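Pyruvate kinase 1 (Trypanosoma brucei brucei, PDB 4KCT) catalyses the transfer of phosphate from phosphoenolpyruvate to ADP at the end of glycolysis and binds a fructose bisphosphate, probably as an allosteric activator. Local coordinates at residues V386-E391 with V476-H481; R405-I410 with I419-T424; V439-D444 with V458-D463; K452-R457 with S485-P490. One frame throughout, in Å; residues are numbered along the deposited sequence. Where two conformers were deposited one is given.

Interaction 1: V386-E391 with V476-H481. With FDP (2,6-di-O-phosphono-beta-D-fructofuranose), chain F.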
# COMPACT_ATOMS: atom_id res chain seq x y z
N VAL A 386 -11.05 -1.64 -18.81
CA VAL A 386 -10.93 -2.79 -17.90
C VAL A 386 -11.32 -2.40 -16.47
O VAL A 386 -12.03 -3.14 -15.78
CB VAL A 386 -9.49 -3.41 -17.92
CG1 VAL A 386 -9.35 -4.45 -16.79
CG2 VAL A 386 -9.22 -4.06 -19.26
N ALA A 387 -10.87 -1.23 -16.02
CA ALA A 387 -11.30 -0.73 -14.72
C ALA A 387 -12.83 -0.68 -14.61
O ALA A 387 -13.40 -1.11 -13.58
CB ALA A 387 -10.68 0.64 -14.41
N SER A 388 -13.49 -0.13 -15.62
CA SER A 388 -14.95 -0.02 -15.59
C SER A 388 -15.62 -1.40 -15.56
O SER A 388 -16.62 -1.57 -14.88
CB SER A 388 -15.49 0.86 -16.73
OG SER A 388 -15.27 0.29 -18.01
N ALA A 389 -15.01 -2.39 -16.22
CA ALA A 389 -15.51 -3.78 -16.18
C ALA A 389 -15.49 -4.34 -14.76
O ALA A 389 -16.45 -5.00 -14.31
CB ALA A 389 -14.70 -4.67 -17.12
N PHE A 390 -14.40 -4.11 -14.05
CA PHE A 390 -14.36 -4.50 -12.65
C PHE A 390 -15.43 -3.75 -11.86
O PHE A 390 -16.09 -4.34 -11.01
CB PHE A 390 -12.96 -4.27 -12.05
CG PHE A 390 -11.95 -5.30 -12.47
CD1 PHE A 390 -12.14 -6.66 -12.15
CD2 PHE A 390 -10.82 -4.92 -13.17
CE1 PHE A 390 -11.13 -7.60 -12.43
CE2 PHE A 390 -9.85 -5.88 -13.54
CZ PHE A 390 -10.02 -7.22 -13.17
N GLU A 391 -15.54 -2.42 -12.05
CA GLU A 391 -16.48 -1.63 -11.19
C GLU A 391 -17.92 -2.09 -11.36
O GLU A 391 -18.71 -2.05 -10.40
CB GLU A 391 -16.42 -0.13 -11.47
CG GLU A 391 -15.03 0.45 -11.59
CD GLU A 391 -14.30 0.51 -10.28
OE1 GLU A 391 -13.26 1.21 -10.22
OE2 GLU A 391 -14.75 -0.15 -9.30
N VAL A 476 -24.40 -6.00 -18.41
CA VAL A 476 -23.53 -4.94 -18.92
C VAL A 476 -22.34 -5.52 -19.69
O VAL A 476 -21.70 -6.45 -19.23
CB VAL A 476 -23.00 -4.04 -17.79
CG1 VAL A 476 -22.34 -2.78 -18.37
CG2 VAL A 476 -24.12 -3.64 -16.86
N VAL A 477 -22.03 -4.93 -20.84
CA VAL A 477 -20.81 -5.26 -21.58
C VAL A 477 -20.03 -3.98 -21.82
O VAL A 477 -20.63 -2.93 -22.04
CB VAL A 477 -21.15 -5.88 -22.94
CG1 VAL A 477 -19.90 -6.04 -23.80
CG2 VAL A 477 -21.80 -7.24 -22.75
N VAL A 478 -18.71 -4.03 -21.66
CA VAL A 478 -17.87 -2.85 -21.91
C VAL A 478 -17.38 -2.90 -23.34
O VAL A 478 -16.77 -3.90 -23.76
CB VAL A 478 -16.67 -2.76 -20.93
CG1 VAL A 478 -15.84 -1.49 -21.23
CG2 VAL A 478 -17.18 -2.77 -19.47
N VAL A 479 -17.65 -1.85 -24.11
CA VAL A 479 -17.46 -1.89 -25.58
C VAL A 479 -16.45 -0.81 -25.96
O VAL A 479 -16.65 0.37 -25.69
CB VAL A 479 -18.77 -1.61 -26.31
CG1 VAL A 479 -18.57 -1.63 -27.83
CG2 VAL A 479 -19.84 -2.60 -25.88
N VAL A 480 -15.40 -1.22 -26.66
CA VAL A 480 -14.28 -0.34 -26.96
C VAL A 480 -14.08 -0.29 -28.48
O VAL A 480 -13.92 -1.34 -29.13
CB VAL A 480 -12.98 -0.86 -26.30
CG1 VAL A 480 -11.77 -0.02 -26.75
CG2 VAL A 480 -13.12 -0.89 -24.76
N HIS A 481 -14.09 0.91 -29.04
CA HIS A 481 -13.70 1.13 -30.45
C HIS A 481 -13.50 2.62 -30.65
O HIS A 481 -13.37 3.35 -29.67
CB HIS A 481 -14.75 0.57 -31.43
CG HIS A 481 -16.17 1.02 -31.16
ND1 HIS A 481 -16.63 2.27 -31.50
CD2 HIS A 481 -17.27 0.32 -30.66
CE1 HIS A 481 -17.95 2.36 -31.18
NE2 HIS A 481 -18.35 1.17 -30.70
P1 FDP F . -12.19 0.84 -37.58
O1P FDP F . -13.51 1.11 -36.89
O2P FDP F . -12.14 -0.53 -38.19
O3P FDP F . -11.69 1.97 -38.47
O1 FDP F . -9.83 3.26 -37.05
C1 FDP F . -10.73 3.13 -35.94
C2 FDP F . -10.65 1.71 -35.41
O2 FDP F . -11.08 0.72 -36.39
C3 FDP F . -11.43 1.51 -34.11
O3 FDP F . -12.84 1.44 -34.34
C4 FDP F . -10.88 0.18 -33.65
O4 FDP F . -11.16 -0.11 -32.27
C5 FDP F . -9.39 0.38 -33.91
O5 FDP F . -9.31 1.37 -34.99
C6 FDP F . -8.72 -0.93 -34.31
O6 FDP F . -7.31 -0.74 -34.23
P2 FDP F . -6.34 -2.04 -34.27
O4P FDP F . -6.65 -2.80 -32.97
O5P FDP F . -6.76 -2.76 -35.52
O6P FDP F . -4.95 -1.47 -34.30

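Interaction 2: R405-I410 with I419-T424. With FDP (2,6-di-O-phosphono-beta-D-fructofuranose), chain F.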
# COMPACT_ATOMS: atom_id res chain seq x y z
N ARG A 405 -4.11 -5.37 -32.28
CA ARG A 405 -3.40 -4.53 -31.32
C ARG A 405 -4.30 -4.10 -30.11
O ARG A 405 -3.88 -4.19 -28.96
CB ARG A 405 -2.85 -3.29 -32.01
CG ARG A 405 -1.94 -2.48 -31.10
CD ARG A 405 -1.46 -1.19 -31.74
NE ARG A 405 -0.93 -0.30 -30.70
CZ ARG A 405 -1.44 0.90 -30.39
NH1 ARG A 405 -0.96 1.56 -29.34
NH2 ARG A 405 -2.33 1.48 -31.19
N SER A 406 -5.50 -3.62 -30.40
CA SER A 406 -6.42 -3.17 -29.34
C SER A 406 -6.86 -4.32 -28.47
O SER A 406 -7.11 -4.14 -27.28
CB SER A 406 -7.66 -2.48 -29.92
OG SER A 406 -7.30 -1.38 -30.74
N ALA A 407 -7.01 -5.51 -29.05
CA ALA A 407 -7.39 -6.67 -28.22
C ALA A 407 -6.28 -7.03 -27.24
O ALA A 407 -6.54 -7.36 -26.07
CB ALA A 407 -7.78 -7.87 -29.08
N ARG A 408 -5.04 -7.08 -27.74
CA ARG A 408 -3.90 -7.33 -26.86
C ARG A 408 -3.74 -6.25 -25.77
O ARG A 408 -3.28 -6.54 -24.67
CB ARG A 408 -2.60 -7.46 -27.68
CG ARG A 408 -2.53 -8.77 -28.49
CD ARG A 408 -1.15 -8.97 -29.14
NE ARG A 408 -1.01 -8.16 -30.34
CZ ARG A 408 -1.44 -8.51 -31.54
NH1 ARG A 408 -2.02 -9.71 -31.76
NH2 ARG A 408 -1.34 -7.65 -32.53
N LEU A 409 -4.06 -5.02 -26.11
CA LEU A 409 -3.97 -3.91 -25.16
C LEU A 409 -4.99 -4.04 -24.02
O LEU A 409 -4.68 -3.71 -22.88
CB LEU A 409 -4.16 -2.57 -25.90
CG LEU A 409 -3.61 -1.30 -25.25
CD1 LEU A 409 -2.16 -1.49 -24.74
CD2 LEU A 409 -3.69 -0.15 -26.28
N ILE A 410 -6.19 -4.49 -24.32
CA ILE A 410 -7.16 -4.82 -23.27
C ILE A 410 -6.75 -6.04 -22.45
O ILE A 410 -6.77 -5.99 -21.21
CB ILE A 410 -8.54 -5.06 -23.86
CG1 ILE A 410 -9.08 -3.75 -24.48
CG2 ILE A 410 -9.50 -5.59 -22.78
CD1 ILE A 410 -10.41 -3.94 -25.19
N ILE A 419 -12.84 -11.35 -23.42
CA ILE A 419 -12.71 -10.20 -24.32
C ILE A 419 -13.12 -10.65 -25.72
O ILE A 419 -12.37 -11.38 -26.40
CB ILE A 419 -11.27 -9.74 -24.40
CG1 ILE A 419 -10.73 -9.40 -23.01
CG2 ILE A 419 -11.12 -8.56 -25.38
CD1 ILE A 419 -9.22 -9.21 -23.02
N ILE A 420 -14.32 -10.29 -26.13
CA ILE A 420 -14.77 -10.58 -27.48
C ILE A 420 -14.16 -9.58 -28.46
O ILE A 420 -14.32 -8.38 -28.28
CB ILE A 420 -16.30 -10.49 -27.57
CG1 ILE A 420 -16.94 -11.51 -26.60
CG2 ILE A 420 -16.77 -10.73 -29.01
CD1 ILE A 420 -18.42 -11.30 -26.39
N CYS A 421 -13.41 -10.08 -29.44
CA CYS A 421 -12.82 -9.21 -30.42
C CYS A 421 -13.49 -9.46 -31.77
O CYS A 421 -13.43 -10.58 -32.33
CB CYS A 421 -11.32 -9.48 -30.53
SG CYS A 421 -10.54 -8.55 -31.89
N VAL A 422 -14.13 -8.42 -32.30
CA VAL A 422 -14.64 -8.47 -33.67
C VAL A 422 -13.59 -7.91 -34.62
O VAL A 422 -13.13 -6.75 -34.46
CB VAL A 422 -15.96 -7.70 -33.84
CG1 VAL A 422 -16.45 -7.79 -35.29
CG2 VAL A 422 -17.02 -8.27 -32.89
N THR A 423 -13.13 -8.76 -35.53
CA THR A 423 -12.05 -8.40 -36.40
C THR A 423 -12.45 -8.55 -37.86
O THR A 423 -13.32 -9.35 -38.20
CB THR A 423 -10.78 -9.25 -36.10
OG1 THR A 423 -9.70 -8.80 -36.92
CG2 THR A 423 -11.03 -10.73 -36.37
N THR A 424 -11.78 -7.82 -38.74
CA THR A 424 -12.02 -7.94 -40.18
C THR A 424 -10.98 -8.83 -40.87
O THR A 424 -10.98 -8.93 -42.11
CB THR A 424 -11.97 -6.55 -40.83
OG1 THR A 424 -10.75 -5.91 -40.44
CG2 THR A 424 -13.14 -5.70 -40.35
P1 FDP F . -12.19 0.84 -37.58
O1P FDP F . -13.51 1.11 -36.89
O2P FDP F . -12.14 -0.53 -38.19
O3P FDP F . -11.69 1.97 -38.47
O1 FDP F . -9.83 3.26 -37.05
C1 FDP F . -10.73 3.13 -35.94
C2 FDP F . -10.65 1.71 -35.41
O2 FDP F . -11.08 0.72 -36.39
C3 FDP F . -11.43 1.51 -34.11
O3 FDP F . -12.84 1.44 -34.34
C4 FDP F . -10.88 0.18 -33.65
O4 FDP F . -11.16 -0.11 -32.27
C5 FDP F . -9.39 0.38 -33.91
O5 FDP F . -9.31 1.37 -34.99
C6 FDP F . -8.72 -0.93 -34.31
O6 FDP F . -7.31 -0.74 -34.23
P2 FDP F . -6.34 -2.04 -34.27
O4P FDP F . -6.65 -2.80 -32.97
O5P FDP F . -6.76 -2.76 -35.52
O6P FDP F . -4.95 -1.47 -34.30

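Interaction 3: V439-D444 with V458-D463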
# COMPACT_ATOMS: atom_id res chain seq x y z
N VAL A 439 -11.64 -13.95 -27.36
CA VAL A 439 -12.39 -14.86 -28.22
C VAL A 439 -12.79 -14.05 -29.46
O VAL A 439 -13.37 -12.97 -29.33
CB VAL A 439 -13.67 -15.36 -27.50
CG1 VAL A 439 -14.47 -16.27 -28.42
CG2 VAL A 439 -13.28 -16.12 -26.22
N SER A 440 -12.43 -14.54 -30.64
CA SER A 440 -12.56 -13.75 -31.87
C SER A 440 -13.76 -14.11 -32.71
O SER A 440 -14.19 -15.28 -32.75
CB SER A 440 -11.30 -13.89 -32.71
OG SER A 440 -10.21 -13.25 -32.05
N VAL A 441 -14.35 -13.09 -33.35
CA VAL A 441 -15.42 -13.29 -34.31
C VAL A 441 -15.06 -12.53 -35.56
O VAL A 441 -14.66 -11.37 -35.49
CB VAL A 441 -16.77 -12.71 -33.80
CG1 VAL A 441 -17.91 -13.22 -34.67
CG2 VAL A 441 -17.00 -13.11 -32.37
N PHE A 442 -15.23 -13.17 -36.71
CA PHE A 442 -14.84 -12.55 -37.96
C PHE A 442 -16.00 -11.73 -38.56
O PHE A 442 -17.11 -12.24 -38.73
CB PHE A 442 -14.41 -13.63 -38.94
CG PHE A 442 -14.06 -13.12 -40.31
CD1 PHE A 442 -13.05 -12.18 -40.48
CD2 PHE A 442 -14.73 -13.59 -41.44
CE1 PHE A 442 -12.69 -11.75 -41.76
CE2 PHE A 442 -14.38 -13.18 -42.70
CZ PHE A 442 -13.37 -12.24 -42.87
N TYR A 443 -15.72 -10.48 -38.90
CA TYR A 443 -16.65 -9.65 -39.67
C TYR A 443 -16.17 -9.56 -41.10
O TYR A 443 -15.08 -9.03 -41.37
CB TYR A 443 -16.75 -8.23 -39.09
CG TYR A 443 -17.65 -7.28 -39.92
CD1 TYR A 443 -19.05 -7.35 -39.83
CD2 TYR A 443 -17.10 -6.32 -40.76
CE1 TYR A 443 -19.87 -6.54 -40.61
CE2 TYR A 443 -17.92 -5.48 -41.55
CZ TYR A 443 -19.32 -5.58 -41.42
OH TYR A 443 -20.15 -4.77 -42.15
N ASP A 444 -16.98 -10.06 -42.03
CA ASP A 444 -16.62 -10.07 -43.44
C ASP A 444 -17.03 -8.78 -44.16
O ASP A 444 -18.16 -8.65 -44.62
CB ASP A 444 -17.26 -11.27 -44.13
CG ASP A 444 -16.69 -11.53 -45.51
OD1 ASP A 444 -16.18 -10.58 -46.14
OD2 ASP A 444 -16.72 -12.69 -45.95
N VAL A 458 -20.49 -4.12 -33.91
CA VAL A 458 -20.91 -4.19 -32.51
C VAL A 458 -22.06 -5.15 -32.35
O VAL A 458 -22.07 -5.95 -31.41
CB VAL A 458 -21.26 -2.80 -31.93
CG1 VAL A 458 -21.97 -2.95 -30.59
CG2 VAL A 458 -19.99 -1.96 -31.77
N LYS A 459 -23.03 -5.07 -33.24
CA LYS A 459 -24.13 -6.04 -33.25
C LYS A 459 -23.64 -7.49 -33.35
O LYS A 459 -24.09 -8.35 -32.61
CB LYS A 459 -25.14 -5.72 -34.37
CG LYS A 459 -26.32 -6.69 -34.45
CD LYS A 459 -27.42 -6.12 -35.35
CE LYS A 459 -28.37 -7.21 -35.85
NZ LYS A 459 -28.63 -8.26 -34.82
N LEU A 460 -22.69 -7.75 -34.26
CA LEU A 460 -22.16 -9.10 -34.42
C LEU A 460 -21.56 -9.58 -33.10
O LEU A 460 -21.83 -10.71 -32.63
CB LEU A 460 -21.09 -9.12 -35.52
CG LEU A 460 -20.48 -10.46 -35.96
CD1 LEU A 460 -21.55 -11.35 -36.60
CD2 LEU A 460 -19.34 -10.19 -36.95
N GLY A 461 -20.76 -8.70 -32.47
CA GLY A 461 -20.12 -9.01 -31.20
C GLY A 461 -21.09 -9.27 -30.07
O GLY A 461 -20.90 -10.20 -29.28
N LEU A 462 -22.12 -8.44 -29.97
CA LEU A 462 -23.13 -8.61 -28.91
C LEU A 462 -24.00 -9.85 -29.14
O LEU A 462 -24.37 -10.56 -28.19
CB LEU A 462 -23.99 -7.35 -28.79
CG LEU A 462 -23.26 -6.09 -28.27
CD1 LEU A 462 -24.19 -4.87 -28.22
CD2 LEU A 462 -22.60 -6.33 -26.92
N ASP A 463 -24.30 -10.14 -30.40
CA ASP A 463 -25.03 -11.38 -30.74
C ASP A 463 -24.19 -12.59 -30.41
O ASP A 463 -24.70 -13.59 -29.88
CB ASP A 463 -25.38 -11.40 -32.22
CG ASP A 463 -26.57 -10.50 -32.56
OD1 ASP A 463 -27.25 -10.01 -31.63
OD2 ASP A 463 -26.73 -10.18 -33.75

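Interaction 4: K452-R457 with S485-P490. With FDP (2,6-di-O-phosphono-beta-D-fructofuranose), chain F.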
# COMPACT_ATOMS: atom_id res chain seq x y z
N LYS A 452 -18.44 1.92 -41.25
CA LYS A 452 -17.73 3.09 -40.71
C LYS A 452 -18.22 3.49 -39.34
O LYS A 452 -17.45 3.97 -38.51
CB LYS A 452 -17.85 4.29 -41.66
CG LYS A 452 -16.87 4.29 -42.82
CD LYS A 452 -16.92 5.61 -43.58
CE LYS A 452 -15.53 6.21 -43.76
NZ LYS A 452 -15.19 6.41 -45.20
N ASP A 453 -19.53 3.36 -39.11
CA ASP A 453 -20.10 3.72 -37.82
C ASP A 453 -20.11 2.60 -36.77
O ASP A 453 -20.69 2.76 -35.70
CB ASP A 453 -21.48 4.35 -37.97
CG ASP A 453 -22.59 3.33 -38.30
OD1 ASP A 453 -23.72 3.79 -38.57
OD2 ASP A 453 -22.36 2.10 -38.29
N LYS A 454 -19.41 1.50 -37.08
CA LYS A 454 -19.17 0.39 -36.12
C LYS A 454 -20.39 -0.44 -35.75
O LYS A 454 -20.26 -1.44 -35.05
CB LYS A 454 -18.47 0.87 -34.81
CG LYS A 454 -17.77 2.22 -34.88
CD LYS A 454 -16.48 2.09 -35.63
CE LYS A 454 -15.74 3.42 -35.70
NZ LYS A 454 -14.94 3.42 -36.96
N GLU A 455 -21.57 -0.00 -36.15
CA GLU A 455 -22.80 -0.63 -35.64
C GLU A 455 -22.98 -2.12 -36.04
O GLU A 455 -23.48 -2.92 -35.25
CB GLU A 455 -24.03 0.18 -36.07
CG GLU A 455 -24.07 1.57 -35.47
CD GLU A 455 -24.19 1.54 -33.94
OE1 GLU A 455 -23.79 2.52 -33.29
OE2 GLU A 455 -24.64 0.51 -33.39
N LYS A 456 -22.59 -2.49 -37.26
CA LYS A 456 -22.71 -3.88 -37.69
C LYS A 456 -21.76 -4.77 -36.89
O LYS A 456 -22.12 -5.87 -36.47
CB LYS A 456 -22.42 -4.03 -39.19
CG LYS A 456 -23.52 -3.44 -40.08
CD LYS A 456 -23.06 -3.32 -41.52
CE LYS A 456 -24.17 -2.80 -42.41
NZ LYS A 456 -23.79 -2.99 -43.83
N ARG A 457 -20.54 -4.30 -36.72
CA ARG A 457 -19.59 -5.06 -35.95
C ARG A 457 -19.97 -5.19 -34.49
O ARG A 457 -19.80 -6.25 -33.90
CB ARG A 457 -18.17 -4.51 -36.12
CG ARG A 457 -17.56 -4.94 -37.44
CD ARG A 457 -16.25 -4.22 -37.71
NE ARG A 457 -16.44 -2.78 -37.85
CZ ARG A 457 -15.44 -1.92 -37.79
NH1 ARG A 457 -14.21 -2.34 -37.46
NH2 ARG A 457 -15.65 -0.62 -38.02
N SER A 485 -15.28 9.69 -35.92
CA SER A 485 -14.26 10.31 -36.77
C SER A 485 -12.80 9.88 -36.55
O SER A 485 -11.98 9.97 -37.47
CB SER A 485 -14.41 11.83 -36.81
OG SER A 485 -14.18 12.38 -35.56
N VAL A 486 -12.46 9.38 -35.37
CA VAL A 486 -11.06 9.01 -35.10
C VAL A 486 -10.68 7.71 -35.83
O VAL A 486 -11.46 6.75 -35.86
CB VAL A 486 -10.80 8.90 -33.57
CG1 VAL A 486 -9.50 8.13 -33.30
CG2 VAL A 486 -10.69 10.30 -32.96
N LYS A 487 -9.53 7.71 -36.50
CA LYS A 487 -9.02 6.52 -37.21
C LYS A 487 -7.67 6.07 -36.65
O LYS A 487 -6.84 6.90 -36.28
CB LYS A 487 -8.83 6.81 -38.71
CG LYS A 487 -10.05 7.34 -39.42
CD LYS A 487 -11.24 6.40 -39.30
CE LYS A 487 -12.51 7.11 -39.75
NZ LYS A 487 -13.75 6.34 -39.47
N GLY A 488 -7.44 4.77 -36.66
CA GLY A 488 -6.11 4.24 -36.37
C GLY A 488 -6.02 3.54 -35.01
O GLY A 488 -5.08 2.82 -34.75
N TYR A 489 -7.00 3.78 -34.14
CA TYR A 489 -6.96 3.30 -32.77
C TYR A 489 -8.32 3.57 -32.11
O TYR A 489 -9.10 4.39 -32.60
CB TYR A 489 -5.83 3.99 -31.97
CG TYR A 489 -5.99 5.49 -31.80
CD1 TYR A 489 -5.53 6.39 -32.79
CD2 TYR A 489 -6.65 6.02 -30.69
CE1 TYR A 489 -5.71 7.77 -32.65
CE2 TYR A 489 -6.80 7.40 -30.52
CZ TYR A 489 -6.34 8.27 -31.51
OH TYR A 489 -6.55 9.63 -31.38
N PRO A 490 -8.62 2.88 -30.99
CA PRO A 490 -9.90 3.14 -30.29
C PRO A 490 -9.74 4.31 -29.30
O PRO A 490 -8.80 4.33 -28.50
CB PRO A 490 -10.14 1.83 -29.52
CG PRO A 490 -8.73 1.36 -29.17
CD PRO A 490 -7.89 1.72 -30.41
P1 FDP F . -12.19 0.84 -37.58
O1P FDP F . -13.51 1.11 -36.89
O2P FDP F . -12.14 -0.53 -38.19
O3P FDP F . -11.69 1.97 -38.47
O1 FDP F . -9.83 3.26 -37.05
C1 FDP F . -10.73 3.13 -35.94
C2 FDP F . -10.65 1.71 -35.41
O2 FDP F . -11.08 0.72 -36.39
C3 FDP F . -11.43 1.51 -34.11
O3 FDP F . -12.84 1.44 -34.34
C4 FDP F . -10.88 0.18 -33.65
O4 FDP F . -11.16 -0.11 -32.27
C5 FDP F . -9.39 0.38 -33.91
O5 FDP F . -9.31 1.37 -34.99
C6 FDP F . -8.72 -0.93 -34.31
O6 FDP F . -7.31 -0.74 -34.23
P2 FDP F . -6.34 -2.04 -34.27
O4P FDP F . -6.65 -2.80 -32.97
O5P FDP F . -6.76 -2.76 -35.52
O6P FDP F . -4.95 -1.47 -34.30
O HOH W 1 -13.77 5.98 -36.72

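Interaction 1: V386-E391 with V476-H481
Val478 sets its forked end on one turn of helix 377-392, bridging Ser388 and Ala389. Its CG2 does most of the touching: it lies 3.8 Å from Ala389 CA and 3.9 Å from Ala389 CB, so this methyl meets backbone and side chain together. The other branch, CG1, is anti to the backbone N (chi1 -179°) and reaches toward Ser388. Ser388 was modelled in two conformations, and in the one described here its OG lies 3.7 Å from Val478 CG1. In this conformation the hydroxyl is occupied within its own helix, hydrogen-bonded to the carbonyl of Ala385, and it meets the valine simply as a neighbour. No hydrogen bond crosses the contact.

The strand illustrates how alternation sorts side chains into layers. Val478 and Val480 pack against helix 377-392, whereas Val477 and Val479 pack against residues of helix 455-467. At the far end of the strand, His481 CA comes within 3.4 Å of O4 of the sugar bisphosphate, while the imidazole NE2 is hydrogen-bonded to Arg494. The helix has a further neighbour, since Glu391 forms a salt bridge with Lys368 of the second subunit. A valine-rich strand sandwiched between helices, with a ligand at its C-terminal end, is the classic layered build of an alpha/beta domain, here the effector-binding domain of pyruvate kinase.

Interaction 2: R405-I410 with I419-T424
Ile410 and Ile419 make the tightest apolar touch of the pair, with CG2 of Ile410 3.6 Å from CD1 of Ile419. The two side chains lie alongside each other, pointing opposite ways, and CD1 of Ile419 also lies near the main-chain carbonyl carbon of Ile410. One turn nearer the helix start, Ala407 CB rests 4.0 Å from Cys421 SG. The sulfur is anti to its own main-chain nitrogen (chi1 173°), a position that brings it against the small methyl group. All four residues are buried, and the contact rests on apolar packing alone.

Behind this first shell stands the geometry of the segments, which run almost exactly antiparallel, at 171°, with axes 9.3 Å apart. The same orientation directs the N-terminal turn of the helix at the 6-phosphate of the bound sugar bisphosphate. Ser406 grips a single phosphate oxygen twice: its backbone N lies 2.9 Å from O4P and its OG 2.7 Å from O4P. The helix dipole would probably add to this attraction for the anion. Arg405, next to it, forms a salt bridge with Glu378.

Helix 405-412 is the connection of a beta-alpha-beta unit from strand 396-400 to strand 419-423. Ile410 also touches Val399 on the first of these strands and Cys382 and Val386 on helix 377-392, while Ile420 and Val422 face helix 455-467 across the sheet.

Interaction 3: V439-D444 with V458-D463
The Tyr443 ring meets Leu460 at its edge, with CD2 of the leucine near the ring plane and 4.1 Å from Tyr443 CD1. The same methyl lies 3.9 Å from Tyr443 CB, so it fills the angle where the aromatic group leaves the main chain. Lys456 and Arg457 also pack against this tyrosine, and its hydroxyl is hydrogen-bonded to the carbonyl of Gly449. The CB of the neighbouring Phe442 points away from the helix; one face of its ring carries the backbone N of Asp444, offset toward the rim, while the carbonyl O of Phe442 lies 3.5 Å from Leu460 CD2.

Leu460 thus carries the helix side of the contact. Its CG, anti to the main-chain nitrogen (chi1 -174°), stands 4.0 Å from Val441 CG1, and the branch beyond it extends CD2 along the backbone to Tyr443. Gly461 follows it, and its CA lies against Val422 of the adjoining strand, which is consistent with a close approach of helix and sheet there.

Polar groups find partners that do not cross the contact. Lys459 NZ bridges one helical turn to Asp463 OD2 at 2.9 Å, using the syn lone pair of the carboxylate, and Asp444 caps the start of the next helix through OD1 to Lys447 N. With no hydrogen bond passing between strand and helix, the contact depends on dispersion and shape, with one leucine serving three consecutive residues, the last two of the strand and the one that follows.

Interaction 4: K452-R457 with S485-P490
Lys454, whose amino group comes nearest to Lys487 across this contact, starts from a backbone with positive phi at the N-cap of helix 455-467. Its CB leads into a nearly eclipsed first torsion (chi1 -19°), and CG passes beside the imidazole of His481. After a bend at chi2 the chain runs straight to the sugar bisphosphate: CD and CE both lie against phosphate oxygen O1P. NZ at the tip donates to O1P at 2.7 Å and to the carbonyl O of Lys452 at 3.0 Å, and a water 2.8 Å from NZ is its third partner. That water also accepts from Lys487 NZ and donates to Val486 O, at 2.6 Å from it. The two amino groups, with Lys454 NZ 4.0 Å from Lys487 NZ, are therefore linked through solvent beside an anion.

Arg457 adds a second grip. Its guanidinium addresses the phosphate edge-on, with P1 in its plane, NH1 2.8 Å from O2P and NH2 3.0 Å from O1P; Asp451 holds its NE by a salt bridge. The loop 485-490 meets the sugar at two nearby points: Gly488 N donates to hydroxyl O1 at 2.9 Å and a nearly straight 166°, and Pro490 CB packs near O4. Asp453 OD2, accepting from Glu455 N, closes an Asx turn before the helix.

The positive charges of Lys454 and Arg457 gather round one phosphate and probably offset its negative charge, which would also ease the closeness of the Lys454 and Lys487 amino groups; the two segments are joined chiefly through the effector and a shared water.

In the fold
The four contacts lie in one alpha/beta domain, their centres 11 to 17 Å apart. Strands 438-442, 419-423 and 476-481 belong to a single sheet. Interactions 1 and 2 join it to helices 377-392 and 405-412 on one face; interaction 3 joins it to helix 455-467 on the other. That helix also begins in interaction 4, so interactions 3 and 4 alternate along the chain, as do 1 and 4, whereas interaction 2 is complete before 3 opens. Interactions 1, 2 and 4 all reach the sugar bisphosphate. Sheet packing thus brings sequence-distant loops and helix starts together around one effector, well apart from the pyruvate site in the barrel.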